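Local coordinates for protein demethyldecarbamoylnovobiocin O-methyltransferase (Streptomyces caeruleus, PDB 2WK1) that transfers a methyl group from S-adenosyl-L-methionine to the 4-hydroxyl of the noviose sugar in the penultimate step of novobiocin biosynthesis, at residues D109-G114 / D208-L213; G237-V242 / G275-R280. All blocks are in the same frame, centred on the assembly; numbering follows the deposited sequence. Where two conformers were deposited one is given.

Contact 1: residues D109-G114 / D208-L213. With SAH (S-adenosyl-L-homocysteine), chain B.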
# COMPACT_ATOMS: atom_id res chain seq x y z
N ASP A 109 -2.74 24.57 10.43
CA ASP A 109 -3.32 23.40 9.83
C ASP A 109 -2.71 23.16 8.44
O ASP A 109 -1.87 23.92 7.94
CB ASP A 109 -4.82 23.55 9.77
CG ASP A 109 -5.49 23.45 11.14
OD1 ASP A 109 -4.87 22.87 12.09
OD2 ASP A 109 -6.64 23.94 11.24
N LEU A 110 -3.12 22.05 7.83
CA LEU A 110 -2.67 21.66 6.51
C LEU A 110 -3.91 21.67 5.61
O LEU A 110 -4.99 21.26 6.05
CB LEU A 110 -2.09 20.25 6.55
CG LEU A 110 -1.00 19.98 7.60
CD1 LEU A 110 -0.56 18.53 7.52
CD2 LEU A 110 0.15 20.94 7.46
N VAL A 111 -3.78 22.12 4.36
CA VAL A 111 -4.91 22.11 3.44
C VAL A 111 -4.48 21.76 2.04
O VAL A 111 -3.40 22.17 1.62
CB VAL A 111 -5.64 23.46 3.45
CG1 VAL A 111 -4.76 24.60 2.99
CG2 VAL A 111 -6.94 23.40 2.62
N GLU A 112 -5.32 21.02 1.33
CA GLU A 112 -5.23 20.89 -0.10
C GLU A 112 -6.49 21.39 -0.74
O GLU A 112 -7.60 21.02 -0.32
CB GLU A 112 -5.00 19.46 -0.55
CG GLU A 112 -4.59 19.45 -2.03
CD GLU A 112 -4.30 18.08 -2.61
OE1 GLU A 112 -5.04 17.16 -2.25
OE2 GLU A 112 -3.34 17.95 -3.44
N THR A 113 -6.34 22.29 -1.71
CA THR A 113 -7.42 22.78 -2.53
C THR A 113 -7.39 22.08 -3.87
O THR A 113 -6.59 22.41 -4.73
CB THR A 113 -7.40 24.33 -2.66
OG1 THR A 113 -6.15 24.76 -3.19
CG2 THR A 113 -7.63 24.99 -1.34
N GLY A 114 -8.21 21.05 -4.02
CA GLY A 114 -8.28 20.21 -5.20
C GLY A 114 -7.66 18.88 -4.88
O GLY A 114 -6.44 18.75 -4.89
N ASP A 208 -7.97 29.12 10.94
CA ASP A 208 -7.30 30.23 11.57
C ASP A 208 -5.93 30.48 10.92
O ASP A 208 -5.62 31.56 10.42
CB ASP A 208 -7.16 29.87 13.06
CG ASP A 208 -6.46 30.92 13.87
OD1 ASP A 208 -6.29 32.05 13.38
OD2 ASP A 208 -6.09 30.58 15.02
N THR A 209 -5.09 29.47 10.92
CA THR A 209 -3.78 29.59 10.36
C THR A 209 -3.41 28.30 9.69
O THR A 209 -3.88 27.22 10.03
CB THR A 209 -2.25 29.78 11.78
OG1 THR A 209 -2.58 28.72 12.39
CG2 THR A 209 -3.48 30.41 12.94
N LEU A 210 -2.52 28.45 8.71
CA LEU A 210 -2.06 27.34 7.87
C LEU A 210 -0.54 27.25 7.92
O LEU A 210 0.17 28.25 7.78
CB LEU A 210 -2.48 27.56 6.42
CG LEU A 210 -3.97 27.41 6.12
CD1 LEU A 210 -4.27 27.89 4.71
CD2 LEU A 210 -4.42 25.98 6.39
N ALA A 211 -0.05 26.03 8.09
CA ALA A 211 1.36 25.74 7.95
C ALA A 211 1.73 25.26 6.55
O ALA A 211 2.86 25.52 6.08
CB ALA A 211 1.80 24.74 9.02
N VAL A 212 0.82 24.56 5.86
CA VAL A 212 1.04 24.15 4.47
C VAL A 212 -0.25 24.39 3.70
O VAL A 212 -1.30 23.91 4.10
CB VAL A 212 1.49 22.67 4.33
CG1 VAL A 212 1.67 22.33 2.84
CG2 VAL A 212 2.77 22.38 5.12
N LEU A 213 -0.14 25.11 2.59
CA LEU A 213 -1.22 25.35 1.64
C LEU A 213 -0.82 24.69 0.34
O LEU A 213 0.09 25.16 -0.30
CB LEU A 213 -1.40 26.84 1.44
CG LEU A 213 -2.28 27.35 0.31
CD1 LEU A 213 -3.67 26.69 0.37
CD2 LEU A 213 -2.33 28.89 0.32
N SAH B . -4.42 16.82 -5.67
CA SAH B . -5.09 15.70 -6.40
CB SAH B . -5.41 16.12 -7.84
CG SAH B . -6.42 17.25 -7.93
SD SAH B . -7.32 17.20 -9.49
C SAH B . -4.29 14.43 -6.28
O SAH B . -4.43 13.53 -7.11
OXT SAH B . -3.57 14.27 -5.30
C5' SAH B . -8.15 18.80 -9.47
C4' SAH B . -9.25 18.89 -8.39
O4' SAH B . -9.61 20.28 -8.22
C3' SAH B . -10.53 18.11 -8.70
O3' SAH B . -10.86 17.18 -7.65
C2' SAH B . -11.58 19.23 -8.86
O2' SAH B . -12.90 18.88 -8.45
C1' SAH B . -11.02 20.36 -7.99
N9 SAH B . -11.38 21.73 -8.36
C8 SAH B . -10.79 22.46 -9.34
N7 SAH B . -11.27 23.73 -9.33
C5 SAH B . -12.15 23.81 -8.31
C6 SAH B . -12.95 24.86 -7.73
N6 SAH B . -12.94 26.08 -8.25
N1 SAH B . -13.70 24.56 -6.66
C2 SAH B . -13.69 23.34 -6.10
N3 SAH B . -12.98 22.31 -6.57
C4 SAH B . -12.20 22.52 -7.64
O HOH W 1 -6.84 26.66 12.00
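Val-111 sets its CG1 methyl against two leucines of the neighbouring parallel strand, at the centre of the Rossmann-like sheet of a class I methyltransferase. The valine's chi1 of 63° places CG1 between the backbone N and the carbonyl carbon, where it lies 3.5 Å from CD1 of Leu-213 and 3.7 Å from CD2 of Leu-210. The two approaches differ: Val-111 and Leu-213 extend alongside each other in one direction, whereas Leu-210 slants across the valine. Leu-230 of helix 220-230 touches both leucines and closes this face. On the face of Leu-110 and Val-212, the leucine's CD2 branch reaches CG2 of the valine at 3.8 Å, and Val-98 of helix 87-103 packs on both.

The backbone pairing is parallel but interrupted. Asp-109 pairs with Leu-210 and Leu-110 with Val-212, so Ala-211 is the extra residue of a beta bulge. The evidence lies at the carbonyl of Asp-109, whose O accepts the N-H of Ala-211 at 2.8 Å, in the carbonyl plane, and a weak second bond from Val-212 N at 3.5 Å. The carboxylate of Asp-109 is held by Thr-137 N through OD1 and by Trp-139 NE1 through OD2; OD2 also accepts a hydrogen from a water that accepts the N-H of Asp-208, bridging the segments.

At its C-terminal end, strand 109-113 enters the cofactor site. Glu-112, with CG anti to the backbone N (chi1 -167°), extends OE2 to within 2.7 Å of the S-adenosylhomocysteine N, while Arg-214 forms a salt bridge with the same oxygen. Beside it, the S-adenosylhomocysteine N donates to Gly-114 O at 2.9 Å.

Contact 2: residues G237-V242 / G275-R280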
# COMPACT_ATOMS: atom_id res chain seq x y z
N GLY A 237 7.29 30.78 7.93
CA GLY A 237 7.90 29.46 8.02
C GLY A 237 7.10 28.39 7.31
O GLY A 237 7.60 27.30 7.12
N GLY A 238 5.86 28.71 6.95
CA GLY A 238 4.99 27.77 6.25
C GLY A 238 5.24 27.76 4.77
O GLY A 238 6.06 28.53 4.25
N TYR A 239 4.58 26.85 4.09
CA TYR A 239 4.80 26.58 2.69
C TYR A 239 3.56 26.69 1.85
O TYR A 239 2.48 26.31 2.30
CB TYR A 239 5.35 25.16 2.52
CG TYR A 239 6.72 24.94 3.11
CD1 TYR A 239 7.87 25.23 2.39
CD2 TYR A 239 6.88 24.44 4.38
CE1 TYR A 239 9.13 25.04 2.96
CE2 TYR A 239 8.13 24.27 4.95
CZ TYR A 239 9.26 24.53 4.22
OH TYR A 239 10.54 24.36 4.75
N VAL A 240 3.73 27.19 0.64
CA VAL A 240 2.73 27.16 -0.41
C VAL A 240 3.25 26.30 -1.53
O VAL A 240 4.34 26.54 -2.06
CB VAL A 240 2.39 28.55 -0.94
CG1 VAL A 240 1.34 28.45 -2.05
CG2 VAL A 240 1.96 29.48 0.21
N ILE A 241 2.50 25.27 -1.86
CA ILE A 241 2.86 24.32 -2.92
C ILE A 241 1.90 24.54 -4.11
O ILE A 241 0.69 24.54 -3.91
CB ILE A 241 2.78 22.86 -2.44
CG1 ILE A 241 3.72 22.59 -1.25
CG2 ILE A 241 2.99 21.91 -3.60
CD1 ILE A 241 3.40 21.33 -0.49
N VAL A 242 2.45 24.68 -5.31
CA VAL A 242 1.68 24.87 -6.53
C VAL A 242 1.90 23.62 -7.37
O VAL A 242 3.00 23.39 -7.90
CB VAL A 242 2.16 26.10 -7.32
CG1 VAL A 242 1.30 26.31 -8.50
CG2 VAL A 242 2.25 27.35 -6.42
N GLY A 275 5.60 21.00 -10.72
CA GLY A 275 5.30 21.75 -9.50
C GLY A 275 6.42 22.63 -9.02
O GLY A 275 7.61 22.40 -9.30
N VAL A 276 6.03 23.64 -8.24
CA VAL A 276 6.95 24.51 -7.52
C VAL A 276 6.39 24.77 -6.12
O VAL A 276 5.22 24.49 -5.85
CB VAL A 276 7.19 25.87 -8.24
CG1 VAL A 276 7.71 25.65 -9.70
CG2 VAL A 276 5.91 26.69 -8.30
N TYR A 277 7.20 25.34 -5.24
CA TYR A 277 6.75 25.74 -3.93
C TYR A 277 7.55 26.91 -3.42
O TYR A 277 8.64 27.18 -3.92
CB TYR A 277 6.77 24.56 -2.93
CG TYR A 277 8.13 24.10 -2.49
CD1 TYR A 277 8.98 23.43 -3.32
CD2 TYR A 277 8.52 24.31 -1.19
CE1 TYR A 277 10.22 23.00 -2.88
CE2 TYR A 277 9.76 23.87 -0.75
CZ TYR A 277 10.61 23.24 -1.61
OH TYR A 277 11.85 22.81 -1.15
N TRP A 278 7.05 27.58 -2.41
CA TRP A 278 7.83 28.56 -1.69
C TRP A 278 7.57 28.49 -0.21
O TRP A 278 6.54 27.98 0.23
CB TRP A 278 7.60 29.98 -2.22
CG TRP A 278 6.37 30.76 -1.82
CD1 TRP A 278 6.25 31.64 -0.78
CD2 TRP A 278 5.14 30.90 -2.57
NE1 TRP A 278 5.03 32.25 -0.79
CE2 TRP A 278 4.33 31.83 -1.89
CE3 TRP A 278 4.64 30.29 -3.72
CZ2 TRP A 278 3.07 32.19 -2.34
CZ3 TRP A 278 3.39 30.67 -4.18
CH2 TRP A 278 2.62 31.60 -3.50
N GLN A 279 8.49 29.05 0.55
CA GLN A 279 8.38 29.19 1.98
C GLN A 279 8.17 30.65 2.29
O GLN A 279 8.90 31.49 1.80
CB GLN A 279 9.62 28.70 2.71
CG GLN A 279 9.47 28.73 4.21
CD GLN A 279 10.66 28.16 4.92
OE1 GLN A 279 11.81 28.33 4.49
NE2 GLN A 279 10.41 27.49 6.04
N ARG A 280 7.18 30.94 3.11
CA ARG A 280 6.96 32.31 3.51
C ARG A 280 7.96 32.74 4.58
O ARG A 280 8.10 32.09 5.62
CB ARG A 280 5.36 32.46 4.26
CG ARG A 280 5.26 33.95 4.57
CD ARG A 280 4.03 34.15 5.33
NE ARG A 280 4.04 35.55 5.93
CZ ARG A 280 3.30 35.90 7.00
NH1 ARG A 280 2.50 35.28 7.75
NH2 ARG A 280 3.54 37.35 7.35
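A nearly antiparallel strand pair joins 237-242 to 275-280, its strand axes 4.7 Å apart at closest approach. Val-240 and Trp-278 extend alongside each other, and the valine's CB sits over the centre of the indole's six-membered ring, 3.7 Å from the centroid and only 1° off the normal, a CH-pi contact. With CG between the backbone N and the carbonyl carbon, the tryptophan swings its ring back along the strand so that one face lies against the valine; Arg-259 adds a cation-pi contact. Val-242 continues this face, its CB against CG2 of Val-276.

Backbone bonds run in both directions in the hydrogen-bonded pairs Val-240/Trp-278 and Val-242/Val-276. The strand order 3-2-1-4-5-7-6 is that of class I methyltransferases, the last strand in sequence being inserted between the fifth and sixth: 276-279 runs against both of its neighbours, 238-242 and 269-270. Asp-243 and Asp-244, predicted magnesium ligands, follow immediately after Val-242.

The other face carries Tyr-239, Ile-241, Tyr-277 and Gln-279. The two tyrosine planes are inclined at 45°, and CD1 of Tyr-239 meets the edge of the Tyr-277 ring, 3.8 Å from its CD2. Over one face of Tyr-239, off the ring centre, comes CG of Gln-279, whose amide is nearly parallel to that ring. The Tyr-239 hydroxyl is hydrogen-bonded to Asp-100 OD2; its approach to Gln-279 NE2 has too poor an angle to count. Extended through chi1 and chi2, Gln-279 delivers its NE2 to Gly-237 O at 3.0 Å; the N-H points almost straight at the oxygen (174°) but arrives from above the carbonyl plane.

From the N terminus, strand 109-113 comes first, and contact 1 closes when the chain returns at 208-213, after 93 intervening residues that include strands 138-142 and 191-195. Contact 2 opens later: 237-242 meets 275-280 across 32 residues containing helix 249-261. The two closures are therefore in series, neither nested nor crossed. They nevertheless share one sheet, because strand 210-215 lies directly beside 238-242, with Leu-213 N and O probably hydrogen-bonded to Tyr-239 O and Ile-241 N, both at 2.9 Å. Together they tie the strand 109-113 that leads to the cofactor to the inserted antiparallel strand 276-279, and helix 87-103 touches side chains of both contacts.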